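Local structure of LPXTG cell wall surface protein (Streptococcus gordonii, 4IGB) at residues Glu209-Lys214 / Met269-Ser274. The protein is a cell-wall-attached surface protein that probably acts as an adhesin, this chain comprising its N-terminal N1 and N2 domains. Numbering follows the deposited sequence.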
loop_
_atom_site.group_PDB
_atom_site.type_symbol
_atom_site.label_atom_id
_atom_site.label_comp_id
_atom_site.label_asym_id
_atom_site.label_seq_id
_atom_site.Cartn_x
_atom_site.Cartn_y
_atom_site.Cartn_z
ATOM N N GLU B 209 -15.693 9.786 -13.801
ATOM C CA GLU B 209 -14.641 9.673 -12.809
ATOM C C GLU B 209 -13.900 8.353 -12.970
ATOM O O GLU B 209 -14.515 7.284 -12.998
ATOM C CB GLU B 209 -15.247 9.751 -11.414
ATOM C CG GLU B 209 -14.206 9.735 -10.308
ATOM C CD GLU B 209 -14.818 10.004 -8.950
ATOM O OE1 GLU B 209 -16.058 9.862 -8.814
ATOM O OE2 GLU B 209 -14.061 10.372 -8.030
ATOM N N THR B 210 -12.577 8.436 -13.065
ATOM C CA THR B 210 -11.752 7.280 -13.372
ATOM C C THR B 210 -10.512 7.212 -12.486
ATOM O O THR B 210 -9.791 8.212 -12.346
ATOM C CB THR B 210 -11.269 7.355 -14.826
ATOM O OG1 THR B 210 -12.390 7.490 -15.699
ATOM C CG2 THR B 210 -10.457 6.118 -15.202
ATOM N N PHE B 211 -10.279 6.042 -11.887
ATOM C CA PHE B 211 -9.020 5.719 -11.213
ATOM C C PHE B 211 -8.277 4.731 -12.088
ATOM O O PHE B 211 -8.886 3.791 -12.621
ATOM C CB PHE B 211 -9.289 5.044 -9.863
ATOM C CG PHE B 211 -8.030 4.628 -9.118
ATOM C CD1 PHE B 211 -7.312 5.552 -8.358
ATOM C CD2 PHE B 211 -7.583 3.321 -9.160
ATOM C CE1 PHE B 211 -6.154 5.167 -7.663
ATOM C CE2 PHE B 211 -6.435 2.927 -8.472
ATOM C CZ PHE B 211 -5.721 3.856 -7.719
ATOM N N TYR B 212 -6.970 4.922 -12.255
ATOM C CA TYR B 212 -6.220 3.957 -13.034
ATOM C C TYR B 212 -4.857 3.616 -12.462
ATOM O O TYR B 212 -4.310 4.353 -11.659
ATOM C CB TYR B 212 -6.104 4.392 -14.486
ATOM C CG TYR B 212 -5.356 5.682 -14.754
ATOM C CD1 TYR B 212 -6.042 6.879 -14.949
ATOM C CD2 TYR B 212 -3.968 5.691 -14.876
ATOM C CE1 TYR B 212 -5.363 8.048 -15.227
ATOM C CE2 TYR B 212 -3.287 6.845 -15.170
ATOM C CZ TYR B 212 -3.982 8.022 -15.342
ATOM O OH TYR B 212 -3.291 9.180 -15.627
ATOM N N VAL B 213 -4.334 2.475 -12.877
ATOM C CA VAL B 213 -3.001 2.055 -12.504
ATOM C C VAL B 213 -2.253 1.792 -13.791
ATOM O O VAL B 213 -2.674 0.969 -14.597
ATOM C CB VAL B 213 -3.041 0.773 -11.681
ATOM C CG1 VAL B 213 -1.629 0.282 -11.368
ATOM C CG2 VAL B 213 -3.859 0.992 -10.406
ATOM N N LYS B 214 -1.166 2.521 -13.996
ATOM C CA LYS B 214 -0.292 2.299 -15.143
ATOM C C LYS B 214 0.478 0.989 -14.977
ATOM O O LYS B 214 0.800 0.606 -13.858
ATOM C CB LYS B 214 0.674 3.479 -15.300
ATOM C CG LYS B 214 -0.007 4.722 -15.900
ATOM C CD LYS B 214 0.813 5.974 -15.685
ATOM C CE LYS B 214 2.184 5.926 -16.379
ATOM N NZ LYS B 214 3.046 7.059 -15.855
ATOM N N MET B 269 3.371 2.369 -6.282
ATOM C CA MET B 269 2.322 2.223 -7.274
ATOM C C MET B 269 2.234 3.512 -8.072
ATOM O O MET B 269 2.215 4.604 -7.498
ATOM C CB MET B 269 0.975 1.926 -6.593
ATOM C CG MET B 269 -0.106 1.394 -7.529
ATOM S SD MET B 269 -1.588 0.742 -6.683
ATOM C CE MET B 269 -0.892 -0.347 -5.454
ATOM N N ASN B 270 2.204 3.384 -9.396
ATOM C CA ASN B 270 1.979 4.537 -10.265
ATOM C C ASN B 270 0.517 4.510 -10.683
ATOM O O ASN B 270 0.129 3.754 -11.568
ATOM C CB ASN B 270 2.922 4.484 -11.474
ATOM C CG ASN B 270 2.715 5.636 -12.455
ATOM O OD1 ASN B 270 3.209 5.634 -13.589
ATOM N ND2 ASN B 270 1.967 6.627 -12.013
ATOM N N PHE B 271 -0.300 5.302 -10.003
ATOM C CA PHE B 271 -1.731 5.364 -10.283
ATOM C C PHE B 271 -2.074 6.672 -10.955
ATOM O O PHE B 271 -1.214 7.524 -11.178
ATOM C CB PHE B 271 -2.560 5.204 -8.999
ATOM C CG PHE B 271 -2.401 6.349 -8.018
ATOM C CD1 PHE B 271 -1.312 6.400 -7.162
ATOM C CD2 PHE B 271 -3.342 7.377 -7.960
ATOM C CE1 PHE B 271 -1.167 7.455 -6.252
ATOM C CE2 PHE B 271 -3.205 8.425 -7.054
ATOM C CZ PHE B 271 -2.120 8.463 -6.199
ATOM N N GLY B 272 -3.343 6.829 -11.293
ATOM C CA GLY B 272 -3.798 8.038 -11.934
ATOM C C GLY B 272 -5.242 8.246 -11.531
ATOM O O GLY B 272 -5.884 7.343 -10.993
ATOM N N TYR B 273 -5.740 9.448 -11.769
ATOM C CA TYR B 273 -7.121 9.778 -11.483
ATOM C C TYR B 273 -7.542 10.800 -12.502
ATOM O O TYR B 273 -6.799 11.751 -12.768
ATOM C CB TYR B 273 -7.246 10.390 -10.090
ATOM C CG TYR B 273 -8.653 10.866 -9.746
ATOM C CD1 TYR B 273 -9.617 9.975 -9.281
ATOM C CD2 TYR B 273 -9.008 12.207 -9.875
ATOM C CE1 TYR B 273 -10.904 10.403 -8.966
ATOM C CE2 TYR B 273 -10.292 12.648 -9.551
ATOM C CZ TYR B 273 -11.236 11.740 -9.106
ATOM O OH TYR B 273 -12.503 12.170 -8.783
ATOM N N SER B 274 -8.717 10.623 -13.089
ATOM C CA SER B 274 -9.253 11.681 -13.941
ATOM C C SER B 274 -10.664 12.053 -13.504
ATOM O O SER B 274 -11.427 11.200 -13.041
ATOM C CB SER B 274 -9.182 11.326 -15.431
ATOM O OG SER B 274 -10.037 10.252 -15.767
HETATM O O HOH W 1 2.027 1.083 -10.933
#
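Thr210 to Lys214 pair with Asn270 to Ser274 as antiparallel neighbours inside the large sheet of the N-terminal domain. Thr210-Ser274 and Tyr212-Gly272 are hydrogen-bonded pairs, while Phe211-Tyr273 and Val213-Phe271 are non-hydrogen-bonded ones. Gly272 suits its place because the Tyr212 ring fills the space where a side chain of residue 272 would lie: Tyr212 CG sits between its own backbone N and carbonyl carbon (chi1 63°), and Gly272 CA stands over the ring face, 3.5 Å from the centroid, in a CH-pi contact. Tyr212 OH is hydrogen-bonded to Asp173 OD2. On the other face the planes of the Phe211 and Phe271 rings are 19° apart, but the rings are offset so far that they hardly overlap, meeting where Phe211 CE1 comes 3.6 Å from Phe271 CD2. Polar links close both ends. The extended Glu209 reaches the Tyr273 hydroxyl at the ring edge, and OH donates a very short 2.5 Å hydrogen bond to OE2; OE1 accepts from the backbone N of Asp200, a sodium-site residue, and of Ala201. Lys214 bends at chi3 (63°) to bring NZ onto a lone pair of Asn270 OD1 at 2.7 Å, and also forms a salt bridge with Asp175. Strand 239-243 flanks 210-214, and strand 170-182 borders 268-274 on its other edge.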